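Local coordinates for 5'-Methylthioadenosine Nucleosidase (Arabidopsis thaliana, PDB 2H8G), which is a plant nucleosidase of the phosphorylase superfamily, forms a dimer, and holds adenine in a pocket beside its central beta-sheet, at residues 222-227 with 235-240; 114-119 with 243-248; 181-186 with 197-202; 127-132 with 169-174; 33-38 with 86-91. One frame throughout, in Å; residues are numbered along the deposited sequence.

Contact 1 of 5, residues 222-227 with 235-240; sequences AVTDLV and EEFLQN. With ADE (adenine), chain C.
T224 on strand 222-226 sits across from F237 on helix 235-240, their CA atoms 5.0 Å apart. The two short axes approach to 6.2 Å, and their N-to-C directions differ by 140°, so the helix runs back obliquely along the strand. Near the strand's C-terminal end its backbone is gripped by helix side chains. N240 ND2 donates to T224 O at 3.0 Å, the carbonyl oxygen lying close to the amide plane of N240. Two residues on, L226 N donates to E236 OE1 at 3.0 Å in a nearly straight bond (167°), although the N-H comes from above the carboxylate plane. E236 reaches this far because CG stands anti to its backbone N and the chain stays extended beyond CG; a water lies 2.6 Å from OE1. The C-terminal end of the strand and the start of the helix form one wall of the adenine pocket in the phosphorylase-superfamily fold. D225 OD2 accepts from adenine N6 at 2.9 Å, with an N-H...O angle of 170°. T224 OG1 lies between two oxygens, D225 OD1 and the backbone oxygen of C117 on the adjacent strand, which compete for its one proton; its place beside OD1 may steady the carboxylate's rotation. The side chains of T224 and F237 run alongside each other, and OG1 meets the ring edge 3.3 Å from F237 CD1. Adenine N9 lies over one face of that ring, offset toward its rim.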
# COMPACT_ATOMS: atom_id res chain seq x y z
N ALA A 222 9.02 18.09 5.85
CA ALA A 222 9.80 18.79 6.87
C ALA A 222 10.79 17.85 7.56
O ALA A 222 10.40 16.83 8.14
CB ALA A 222 8.86 19.42 7.88
N VAL A 223 12.07 18.21 7.51
CA VAL A 223 13.14 17.40 8.09
C VAL A 223 13.21 17.42 9.61
O VAL A 223 13.47 18.45 10.22
CB VAL A 223 14.51 17.84 7.52
CG1 VAL A 223 15.63 16.97 8.08
CG2 VAL A 223 14.49 17.75 6.00
N THR A 224 13.00 16.25 10.20
CA THR A 224 13.05 16.09 11.66
C THR A 224 14.33 15.43 12.13
O THR A 224 14.69 15.50 13.30
CB THR A 224 11.87 15.24 12.18
OG1 THR A 224 11.76 14.04 11.41
CG2 THR A 224 10.58 16.03 12.12
N ASP A 225 15.03 14.77 11.21
CA ASP A 225 16.26 14.07 11.59
C ASP A 225 17.19 13.93 10.40
O ASP A 225 16.75 13.93 9.25
CB ASP A 225 15.92 12.69 12.15
CG ASP A 225 15.05 11.87 11.21
OD1 ASP A 225 13.85 12.18 11.09
OD2 ASP A 225 15.57 10.92 10.59
N LEU A 226 18.49 13.81 10.70
CA LEU A 226 19.49 13.65 9.65
C LEU A 226 19.95 12.20 9.63
O LEU A 226 20.60 11.72 10.56
CB LEU A 226 20.67 14.60 9.90
CG LEU A 226 20.29 16.08 9.92
CD1 LEU A 226 21.54 16.92 10.20
CD2 LEU A 226 19.66 16.49 8.60
N VAL A 227 19.59 11.49 8.56
CA VAL A 227 19.92 10.08 8.43
C VAL A 227 21.43 9.83 8.45
O VAL A 227 21.87 8.78 8.91
CB VAL A 227 19.31 9.51 7.13
CG1 VAL A 227 19.61 8.02 7.02
CG2 VAL A 227 17.81 9.74 7.13
N GLU A 235 15.08 8.54 17.91
CA GLU A 235 15.28 9.54 18.96
C GLU A 235 15.21 10.97 18.44
O GLU A 235 14.45 11.78 18.97
CB GLU A 235 16.64 9.31 19.64
CG GLU A 235 16.96 10.33 20.72
CD GLU A 235 18.33 10.12 21.34
OE1 GLU A 235 18.57 9.04 21.91
OE2 GLU A 235 19.17 11.04 21.25
N GLU A 236 15.99 11.27 17.41
CA GLU A 236 16.00 12.62 16.86
C GLU A 236 14.67 12.97 16.19
O GLU A 236 14.19 14.10 16.29
CB GLU A 236 17.15 12.79 15.86
CG GLU A 236 17.21 14.18 15.23
CD GLU A 236 18.52 14.47 14.52
OE1 GLU A 236 18.95 13.66 13.68
OE2 GLU A 236 19.11 15.54 14.80
N PHE A 237 14.08 12.00 15.51
CA PHE A 237 12.79 12.20 14.85
C PHE A 237 11.74 12.68 15.85
O PHE A 237 11.12 13.72 15.66
CB PHE A 237 12.35 10.88 14.19
CG PHE A 237 10.88 10.79 13.91
CD1 PHE A 237 10.20 11.82 13.26
CD2 PHE A 237 10.17 9.64 14.26
CE1 PHE A 237 8.85 11.70 12.96
CE2 PHE A 237 8.82 9.52 13.97
CZ PHE A 237 8.15 10.55 13.31
N LEU A 238 11.56 11.91 16.93
CA LEU A 238 10.57 12.26 17.94
C LEU A 238 10.94 13.51 18.73
O LEU A 238 10.06 14.27 19.14
CB LEU A 238 10.38 11.08 18.89
CG LEU A 238 9.93 9.78 18.20
CD1 LEU A 238 9.95 8.63 19.19
CD2 LEU A 238 8.55 9.97 17.59
N GLN A 239 12.23 13.73 18.92
CA GLN A 239 12.71 14.90 19.66
C GLN A 239 12.34 16.20 18.94
O GLN A 239 12.01 17.20 19.58
CB GLN A 239 14.24 14.83 19.81
CG GLN A 239 14.85 15.96 20.61
CD GLN A 239 16.36 16.04 20.45
OE1 GLN A 239 17.05 15.02 20.52
NE2 GLN A 239 16.87 17.24 20.23
N ASN A 240 12.39 16.17 17.62
CA ASN A 240 12.08 17.36 16.82
C ASN A 240 10.68 17.39 16.22
O ASN A 240 10.31 18.36 15.56
CB ASN A 240 13.11 17.51 15.69
CG ASN A 240 14.50 17.80 16.20
OD1 ASN A 240 14.69 18.70 17.02
ND2 ASN A 240 15.48 17.05 15.71
N9 ADE C . 10.09 10.26 9.12
C8 ADE C . 10.91 11.06 9.85
N7 ADE C . 12.22 10.70 9.80
C5 ADE C . 12.22 9.60 8.98
C6 ADE C . 13.25 8.72 8.49
N6 ADE C . 14.52 8.89 8.83
N1 ADE C . 12.86 7.65 7.64
C2 ADE C . 11.54 7.49 7.30
N3 ADE C . 10.49 8.29 7.72
C4 ADE C . 10.91 9.31 8.55
O HOH W 1 21.51 13.13 13.35

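Contact 2 of 5, residues 114-119 with 243-248; sequences AGTCGG and VVTAAL. With ADE (adenine), chain C.
L248 of helix 243-248 reaches toward G115 on strand 114-119, and its path accounts for much of this contact. From CB, which points toward the strand, CG continues anti to the backbone N (chi1 178°), and the two methyls then divide the work. CD1 meets A114 CB at 4.3 Å, whereas CD2 rests on the glycine backbone, 3.7 Å from G115 CA. That close approach is made on a residue without a side chain, and CD2 also comes within 4.4 Å of T116 N. One helical turn earlier, the methyl groups carry the packing: T116 CG2 lies 3.9 Å from T245 CG2, the two side chains crossing obliquely, and V244 CG1 touches the same T116 methyl at 4.4 Å. The polar branches turn to other partners, T116 OG1 to E38 OE2 and T245 OG1 to the backbone oxygens of T242 and L241. The segment axes approach to 8.7 Å with directions 133° apart, evidence of a helix laid obliquely across the strand and held by apolar contacts. Farther along the strand, G118 N comes within 3.3 Å of adenine N7. This is the helix-on-sheet packing of an alpha/beta fold, its central strand running on into the adenine site.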
# COMPACT_ATOMS: atom_id res chain seq x y z
N ALA A 114 1.70 16.33 3.04
CA ALA A 114 2.56 17.08 3.94
C ALA A 114 2.92 16.23 5.14
O ALA A 114 2.07 15.53 5.70
CB ALA A 114 1.84 18.35 4.40
N GLY A 115 4.19 16.26 5.54
CA GLY A 115 4.61 15.48 6.68
C GLY A 115 6.08 15.63 6.97
O GLY A 115 6.80 16.33 6.25
N THR A 116 6.51 14.98 8.05
CA THR A 116 7.90 14.99 8.47
C THR A 116 8.68 13.93 7.70
O THR A 116 8.11 13.00 7.13
CB THR A 116 8.02 14.73 9.99
OG1 THR A 116 7.26 13.56 10.34
CG2 THR A 116 7.49 15.91 10.76
N CYS A 117 10.00 14.06 7.71
CA CYS A 117 10.84 13.11 6.99
C CYS A 117 12.27 13.18 7.48
O CYS A 117 12.63 14.06 8.26
CB CYS A 117 10.84 13.45 5.49
SG CYS A 117 11.68 15.01 5.08
N GLY A 118 13.07 12.23 7.02
CA GLY A 118 14.48 12.22 7.36
C GLY A 118 15.18 12.94 6.22
O GLY A 118 14.65 13.00 5.10
N GLY A 119 16.34 13.51 6.49
CA GLY A 119 17.07 14.21 5.45
C GLY A 119 18.54 13.84 5.46
O GLY A 119 19.06 13.34 6.46
N VAL A 243 8.40 20.68 17.28
CA VAL A 243 8.89 21.93 16.72
C VAL A 243 8.86 21.97 15.19
O VAL A 243 8.46 22.97 14.59
CB VAL A 243 10.33 22.23 17.20
CG1 VAL A 243 10.34 22.44 18.71
CG2 VAL A 243 11.26 21.09 16.82
N VAL A 244 9.28 20.88 14.55
CA VAL A 244 9.30 20.84 13.09
C VAL A 244 7.90 20.82 12.48
O VAL A 244 7.68 21.35 11.39
CB VAL A 244 10.11 19.62 12.60
CG1 VAL A 244 10.01 19.50 11.09
CG2 VAL A 244 11.55 19.78 13.02
N THR A 245 6.94 20.20 13.17
CA THR A 245 5.59 20.16 12.65
C THR A 245 5.01 21.57 12.65
O THR A 245 4.10 21.89 11.88
CB THR A 245 4.68 19.21 13.47
OG1 THR A 245 4.79 19.52 14.86
CG2 THR A 245 5.09 17.76 13.23
N ALA A 246 5.54 22.43 13.52
CA ALA A 246 5.07 23.81 13.57
C ALA A 246 5.60 24.53 12.33
O ALA A 246 4.90 25.34 11.73
CB ALA A 246 5.59 24.50 14.83
N ALA A 247 6.83 24.21 11.95
CA ALA A 247 7.45 24.81 10.78
C ALA A 247 6.70 24.33 9.53
O ALA A 247 6.55 25.06 8.55
CB ALA A 247 8.92 24.40 10.70
N LEU A 248 6.25 23.08 9.58
CA LEU A 248 5.51 22.50 8.47
C LEU A 248 4.20 23.25 8.27
O LEU A 248 3.81 23.54 7.14
CB LEU A 248 5.24 21.02 8.75
CG LEU A 248 4.43 20.24 7.71
CD1 LEU A 248 5.11 20.32 6.35
CD2 LEU A 248 4.28 18.80 8.17
N9 ADE C . 10.09 10.26 9.12
C8 ADE C . 10.91 11.06 9.85
N7 ADE C . 12.22 10.70 9.80
C5 ADE C . 12.22 9.60 8.98
C6 ADE C . 13.25 8.72 8.49
N6 ADE C . 14.52 8.89 8.83
N1 ADE C . 12.86 7.65 7.64
C2 ADE C . 11.54 7.49 7.30
N3 ADE C . 10.49 8.29 7.72
C4 ADE C . 10.91 9.31 8.55

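Contact 3 of 5, residues 181-186 with 197-202; sequences LDMSTQ and TLKDME. With ADE (adenine), chain C.
K199 NZ donates to D182 O at 3.1 Å, from above the carbonyl plane (46° out of it), and weakly to L181 O. The lysine, its CB directed toward segment 181-186, is extended until its last torsion (chi4 -63°), where it bends and carries the same NZ to adenine N1 at 2.8 Å. Several acceptors thus hold NZ. A water adds a bridge, donating to L181 O and accepting from adenine N6. The CB of L181 heads away from the strand overall, yet the atom touches M201 SD at 4.1 Å; CD1 of the leucine lies 3.6 Å from adenine C4. M201, whose CB also points toward segment 181-186, brings CG to adenine N3 at 3.6 Å. M183 takes a flanking place, its CB 4.0 Å from K199 CE. The D182 carboxylate turns elsewhere, to a salt bridge with R142 of the second subunit, and I145 of that subunit packs on L181. Within the beta-alpha-beta unit of strand 171-177, helix 185-193 and strand 198-200, the contact ties the loop entering the helix to the end of the returning strand, which pairs with strand 110-119 through K199 and G118.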
# COMPACT_ATOMS: atom_id res chain seq x y z
N LEU A 181 11.21 2.83 9.29
CA LEU A 181 11.68 4.10 9.81
C LEU A 181 13.19 4.07 9.91
O LEU A 181 13.85 5.10 9.78
CB LEU A 181 11.06 4.36 11.18
CG LEU A 181 11.55 5.61 11.91
CD1 LEU A 181 11.22 6.85 11.10
CD2 LEU A 181 10.90 5.69 13.28
N ASP A 182 13.74 2.89 10.15
CA ASP A 182 15.18 2.74 10.23
C ASP A 182 15.70 2.62 8.80
O ASP A 182 14.94 2.80 7.85
CB ASP A 182 15.54 1.48 11.05
CG ASP A 182 15.13 0.18 10.36
OD1 ASP A 182 14.31 0.24 9.41
OD2 ASP A 182 15.61 -0.89 10.76
N MET A 183 16.98 2.33 8.64
CA MET A 183 17.53 2.19 7.31
C MET A 183 18.50 1.02 7.31
O MET A 183 19.56 1.07 7.94
CB MET A 183 18.26 3.47 6.89
CG MET A 183 18.85 3.40 5.48
SD MET A 183 19.52 4.98 4.95
CE MET A 183 21.02 5.04 5.92
N SER A 184 18.11 -0.05 6.61
CA SER A 184 18.95 -1.23 6.53
C SER A 184 20.09 -0.96 5.56
O SER A 184 20.07 0.03 4.83
CB SER A 184 18.14 -2.43 6.04
OG SER A 184 17.82 -2.31 4.67
N THR A 185 21.09 -1.83 5.57
CA THR A 185 22.22 -1.66 4.68
C THR A 185 21.74 -1.71 3.23
O THR A 185 22.24 -0.98 2.38
CB THR A 185 23.27 -2.76 4.92
OG1 THR A 185 22.65 -4.05 4.78
CG2 THR A 185 23.84 -2.65 6.34
N GLN A 186 20.75 -2.56 2.96
CA GLN A 186 20.21 -2.68 1.62
C GLN A 186 19.47 -1.39 1.23
O GLN A 186 19.58 -0.92 0.10
CB GLN A 186 19.26 -3.88 1.54
CG GLN A 186 18.66 -4.13 0.16
CD GLN A 186 19.70 -4.29 -0.93
OE1 GLN A 186 20.23 -3.31 -1.46
NE2 GLN A 186 20.01 -5.54 -1.28
N THR A 197 17.32 13.14 -1.35
CA THR A 197 17.72 14.09 -0.33
C THR A 197 16.88 13.82 0.90
O THR A 197 17.32 14.08 2.02
CB THR A 197 17.46 15.55 -0.77
OG1 THR A 197 18.31 15.88 -1.87
CG2 THR A 197 17.71 16.51 0.38
N LEU A 198 15.68 13.29 0.68
CA LEU A 198 14.72 13.03 1.75
C LEU A 198 14.25 11.58 1.81
O LEU A 198 14.21 10.89 0.79
CB LEU A 198 13.49 13.92 1.55
CG LEU A 198 13.77 15.38 1.21
CD1 LEU A 198 12.51 16.02 0.64
CD2 LEU A 198 14.27 16.12 2.44
N LYS A 199 13.87 11.14 3.00
CA LYS A 199 13.42 9.77 3.23
C LYS A 199 12.15 9.78 4.07
O LYS A 199 12.11 10.42 5.13
CB LYS A 199 14.53 8.99 3.96
CG LYS A 199 14.20 7.56 4.33
CD LYS A 199 15.36 6.92 5.11
CE LYS A 199 15.08 5.48 5.47
NZ LYS A 199 13.90 5.34 6.38
N ASP A 200 11.11 9.09 3.61
CA ASP A 200 9.86 9.04 4.36
C ASP A 200 9.20 7.67 4.24
O ASP A 200 9.82 6.71 3.78
CB ASP A 200 8.89 10.12 3.88
CG ASP A 200 8.19 9.76 2.59
OD1 ASP A 200 7.08 10.29 2.34
OD2 ASP A 200 8.74 8.95 1.82
N MET A 201 7.94 7.58 4.66
CA MET A 201 7.24 6.31 4.64
C MET A 201 5.93 6.28 3.86
O MET A 201 5.24 5.26 3.88
CB MET A 201 7.00 5.85 6.08
CG MET A 201 8.28 5.56 6.85
SD MET A 201 8.04 5.34 8.63
CE MET A 201 7.12 3.84 8.66
N GLU A 202 5.58 7.37 3.17
CA GLU A 202 4.31 7.39 2.42
C GLU A 202 4.34 8.02 1.02
O GLU A 202 3.56 7.62 0.16
CB GLU A 202 3.24 8.16 3.21
CG GLU A 202 2.82 7.57 4.55
CD GLU A 202 3.71 7.98 5.70
OE1 GLU A 202 4.25 9.11 5.66
OE2 GLU A 202 3.84 7.18 6.66
N9 ADE C . 10.09 10.26 9.12
C8 ADE C . 10.91 11.06 9.85
N7 ADE C . 12.22 10.70 9.80
C5 ADE C . 12.22 9.60 8.98
C6 ADE C . 13.25 8.72 8.49
N6 ADE C . 14.52 8.89 8.83
N1 ADE C . 12.86 7.65 7.64
C2 ADE C . 11.54 7.49 7.30
N3 ADE C . 10.49 8.29 7.72
C4 ADE C . 10.91 9.31 8.55
O HOH W 2 16.00 6.27 8.55

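Contact 4 of 5, residues 127-132 with 169-174; sequences IGDVFL and NLKIGR
D129, the first residue of segment 127-132 to touch segment 169-174, lays its carboxylate against the aliphatic end of K171. OD2 is 3.3 Å from K171 CE, but NZ stands 4.6 Å away, beyond a salt bridge; OD2 is hydrogen-bonded to the backbone N of N126 instead. At V130 the backbone oxygen is linked to K171 N by a water that donates to the former and accepts from the latter, and L170 CD2 packs on that oxygen at 3.6 Å. F131 comes next, with its ring turned over K171: CB of the lysine lies 3.7 Å from the ring centroid and 20° off the normal, a CH-pi contact offset toward the rim. CG of F131 stands anti to the carbonyl carbon (chi1 -82°), which brings one edge of the ring to the backbone between I172 and G173. L132 supplies the direct backbone link, its N donating to K171 O at 2.9 Å. Its oxygen receives a CA-H...O contact from I172 CA at 3.1 Å, while its CB meets L170 CB on the apolar side where helix 162-168 also packs. The two short strand segments approach to 4.7 Å but differ in direction by 64°. Strands 130-138 and 171-177, which run parallel in the mixed sheet of this phosphorylase-superfamily fold, meet here at their beginnings.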
# COMPACT_ATOMS: atom_id res chain seq x y z
N ILE A 127 17.91 20.17 9.73
CA ILE A 127 16.75 19.99 10.59
C ILE A 127 15.89 21.25 10.51
O ILE A 127 16.40 22.37 10.59
CB ILE A 127 17.18 19.78 12.06
CG1 ILE A 127 18.00 18.50 12.19
CG2 ILE A 127 15.95 19.72 12.97
CD1 ILE A 127 17.23 17.24 11.87
N GLY A 128 14.59 21.07 10.32
CA GLY A 128 13.69 22.21 10.24
C GLY A 128 13.34 22.65 8.84
O GLY A 128 12.38 23.39 8.65
N ASP A 129 14.12 22.23 7.85
CA ASP A 129 13.85 22.60 6.47
C ASP A 129 12.55 21.97 5.99
O ASP A 129 12.27 20.81 6.28
CB ASP A 129 14.95 22.12 5.52
CG ASP A 129 16.24 22.89 5.66
OD1 ASP A 129 16.21 24.03 6.19
OD2 ASP A 129 17.28 22.37 5.22
N VAL A 130 11.75 22.74 5.25
CA VAL A 130 10.53 22.21 4.68
C VAL A 130 10.80 22.21 3.18
O VAL A 130 10.91 23.27 2.56
CB VAL A 130 9.30 23.08 4.97
CG1 VAL A 130 8.07 22.44 4.33
CG2 VAL A 130 9.11 23.21 6.48
N PHE A 131 10.91 21.01 2.62
CA PHE A 131 11.20 20.80 1.21
C PHE A 131 9.99 20.63 0.31
O PHE A 131 8.96 20.11 0.73
CB PHE A 131 12.04 19.53 1.03
CG PHE A 131 13.51 19.71 1.28
CD1 PHE A 131 14.02 19.88 2.56
CD2 PHE A 131 14.40 19.66 0.21
CE1 PHE A 131 15.39 19.99 2.78
CE2 PHE A 131 15.77 19.77 0.42
CZ PHE A 131 16.27 19.94 1.70
N LEU A 132 10.15 21.05 -0.94
CA LEU A 132 9.14 20.86 -1.97
C LEU A 132 9.80 19.72 -2.75
O LEU A 132 10.95 19.85 -3.17
CB LEU A 132 9.02 22.10 -2.85
CG LEU A 132 7.88 22.10 -3.87
CD1 LEU A 132 6.54 22.06 -3.14
CD2 LEU A 132 7.97 23.36 -4.72
N ASN A 169 10.52 30.07 -2.04
CA ASN A 169 11.94 29.69 -2.04
C ASN A 169 12.22 28.51 -1.13
O ASN A 169 13.09 28.56 -0.24
CB ASN A 169 12.80 30.88 -1.64
CG ASN A 169 14.29 30.60 -1.78
OD1 ASN A 169 14.73 30.00 -2.76
ND2 ASN A 169 15.07 31.03 -0.80
N LEU A 170 11.49 27.42 -1.34
CA LEU A 170 11.69 26.22 -0.56
C LEU A 170 12.79 25.41 -1.23
O LEU A 170 12.98 25.51 -2.44
CB LEU A 170 10.40 25.40 -0.51
CG LEU A 170 9.17 26.09 0.09
CD1 LEU A 170 7.95 25.18 -0.04
CD2 LEU A 170 9.44 26.42 1.55
N LYS A 171 13.53 24.65 -0.44
CA LYS A 171 14.57 23.80 -1.00
C LYS A 171 13.84 22.68 -1.71
O LYS A 171 12.68 22.39 -1.40
CB LYS A 171 15.45 23.23 0.10
CG LYS A 171 16.24 24.29 0.85
CD LYS A 171 16.94 23.70 2.06
CE LYS A 171 17.46 24.80 2.96
NZ LYS A 171 18.47 25.66 2.28
N ILE A 172 14.49 22.06 -2.69
CA ILE A 172 13.86 20.98 -3.43
C ILE A 172 14.80 19.78 -3.47
O ILE A 172 16.01 19.91 -3.30
CB ILE A 172 13.50 21.42 -4.87
CG1 ILE A 172 12.62 20.35 -5.54
CG2 ILE A 172 14.76 21.66 -5.67
CD1 ILE A 172 11.96 20.80 -6.83
N GLY A 173 14.23 18.60 -3.68
CA GLY A 173 15.03 17.40 -3.75
C GLY A 173 14.16 16.19 -4.01
O GLY A 173 12.93 16.29 -4.00
N ARG A 174 14.79 15.05 -4.26
CA ARG A 174 14.08 13.81 -4.51
C ARG A 174 13.76 13.14 -3.17
O ARG A 174 14.55 13.22 -2.23
CB ARG A 174 14.94 12.88 -5.38
CG ARG A 174 14.44 11.44 -5.42
CD ARG A 174 15.22 10.60 -6.42
NE ARG A 174 14.97 11.04 -7.79
CZ ARG A 174 15.54 10.50 -8.86
NH1 ARG A 174 16.40 9.50 -8.73
NH2 ARG A 174 15.24 10.96 -10.07
O HOH W 3 13.08 24.91 2.45

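Contact 5 of 5, residues 33-38 with 86-91; sequences IAMQAE and GIDSVG
The start of helix 36-45, close to the adenine pocket, is met here by the loop that leads into helix 92-106, with D88 facing M35 and Q36. Q36 N, in the first turn of the helix, donates to D88 OD1 at 3.0 Å and 169°, approaching from above the carboxylate plane (47° out of it). Two waters extend the grip: one donates to both A34 O and D88 OD1, the other donates to D88 OD2 and accepts from A37 N. The carboxylate thus engages two backbone N-H groups of the helix start, one directly and one through water, and the helix dipole would probably stabilise its negative charge. CG of D88 stands anti to the carbonyl carbon (chi1 -73°), which sets the carboxylate against M35 CA, 3.6 Å from CG. The M35 side chain crosses D88 at about a right angle, CB lying 3.6 Å from OD2, and its CG goes on to V90 CG1 at 4.1 Å. Within the helix start, E38 OE1, three residues on, accepts from the backbone N of M35, the N-cap residue, at 2.9 Å. F148 of the second subunit packs on V90. Carboxylates gathered at backbone N-H groups are typical of helix N-termini, here at a loop that also meets the dimer partner.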
# COMPACT_ATOMS: atom_id res chain seq x y z
N ILE A 33 -2.17 13.54 5.23
CA ILE A 33 -1.20 13.62 6.32
C ILE A 33 -1.26 12.35 7.17
O ILE A 33 -2.31 11.99 7.70
CB ILE A 33 -1.48 14.87 7.19
CG1 ILE A 33 -1.45 16.12 6.29
CG2 ILE A 33 -0.46 14.99 8.31
CD1 ILE A 33 -1.73 17.43 7.01
N ALA A 34 -0.11 11.68 7.29
CA ALA A 34 -0.02 10.42 8.02
C ALA A 34 -0.27 10.45 9.52
O ALA A 34 -0.94 9.56 10.05
CB ALA A 34 1.33 9.78 7.75
N MET A 35 0.27 11.45 10.21
CA MET A 35 0.11 11.54 11.66
C MET A 35 -0.83 12.67 12.08
O MET A 35 -0.74 13.78 11.57
CB MET A 35 1.48 11.76 12.31
CG MET A 35 2.51 10.69 11.96
SD MET A 35 4.13 11.03 12.68
CE MET A 35 3.89 10.41 14.35
N GLN A 36 -1.72 12.37 13.02
CA GLN A 36 -2.66 13.39 13.49
C GLN A 36 -1.89 14.58 14.04
O GLN A 36 -2.33 15.72 13.91
CB GLN A 36 -3.56 12.83 14.60
CG GLN A 36 -2.88 12.75 15.96
CD GLN A 36 -3.87 12.77 17.11
OE1 GLN A 36 -4.74 13.65 17.19
NE2 GLN A 36 -3.75 11.81 18.02
N ALA A 37 -0.73 14.31 14.64
CA ALA A 37 0.11 15.35 15.22
C ALA A 37 0.67 16.29 14.16
O ALA A 37 1.01 17.44 14.45
CB ALA A 37 1.24 14.73 16.01
N GLU A 38 0.79 15.80 12.93
CA GLU A 38 1.30 16.61 11.84
C GLU A 38 0.15 17.46 11.29
O GLU A 38 0.36 18.56 10.77
CB GLU A 38 1.85 15.72 10.70
CG GLU A 38 3.00 14.80 11.09
CD GLU A 38 3.38 13.81 9.98
OE1 GLU A 38 2.46 13.20 9.39
OE2 GLU A 38 4.58 13.63 9.72
N GLY A 86 -3.49 1.49 18.52
CA GLY A 86 -3.83 2.86 18.87
C GLY A 86 -3.05 3.98 18.19
O GLY A 86 -3.56 5.09 18.03
N ILE A 87 -1.81 3.70 17.80
CA ILE A 87 -0.97 4.71 17.16
C ILE A 87 -1.40 5.05 15.74
O ILE A 87 -2.27 4.39 15.16
CB ILE A 87 0.52 4.26 17.17
CG1 ILE A 87 0.65 2.83 16.64
CG2 ILE A 87 1.08 4.31 18.59
CD1 ILE A 87 0.38 2.66 15.17
N ASP A 88 -0.81 6.10 15.17
CA ASP A 88 -1.13 6.53 13.81
C ASP A 88 -0.83 5.40 12.84
O ASP A 88 0.21 4.75 12.93
CB ASP A 88 -0.30 7.74 13.40
CG ASP A 88 -0.75 9.02 14.08
OD1 ASP A 88 -1.89 9.46 13.83
OD2 ASP A 88 0.05 9.57 14.85
N SER A 89 -1.74 5.19 11.89
CA SER A 89 -1.58 4.15 10.89
C SER A 89 -0.69 4.64 9.76
O SER A 89 -1.17 4.95 8.67
CB SER A 89 -2.95 3.74 10.35
OG SER A 89 -3.78 3.25 11.40
N VAL A 90 0.60 4.70 10.04
CA VAL A 90 1.59 5.16 9.08
C VAL A 90 1.93 4.08 8.05
O VAL A 90 1.48 2.95 8.15
CB VAL A 90 2.90 5.60 9.80
CG1 VAL A 90 2.62 6.74 10.76
CG2 VAL A 90 3.50 4.42 10.56
N GLY A 91 2.72 4.46 7.05
CA GLY A 91 3.11 3.49 6.04
C GLY A 91 2.43 3.69 4.70
O GLY A 91 1.44 4.42 4.59
O HOH W 4 -3.25 9.44 11.37
O HOH W 5 0.17 11.87 15.95

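Contacts 1 and 2 are buried and share helix 233-259, which lies across neighbouring strands 217-226 and 110-119; the first is polar, with side chains bonding to the strand backbone, the second apolar. Contact 3 is also buried and, with these two, surrounds adenine from different sides: D225 and K199 bind it from separate strands. Contact 4, partly buried, belongs to the same sheet but lies away from the adenine, combining a backbone bond with CH-pi packing. Contact 5 is the surface one, rich in water, yet joined to the core by E38 with T116 and to contact 3 by E202 with G91. Contacts 4 and 5 do not touch, their nearest atoms about 11 Å apart.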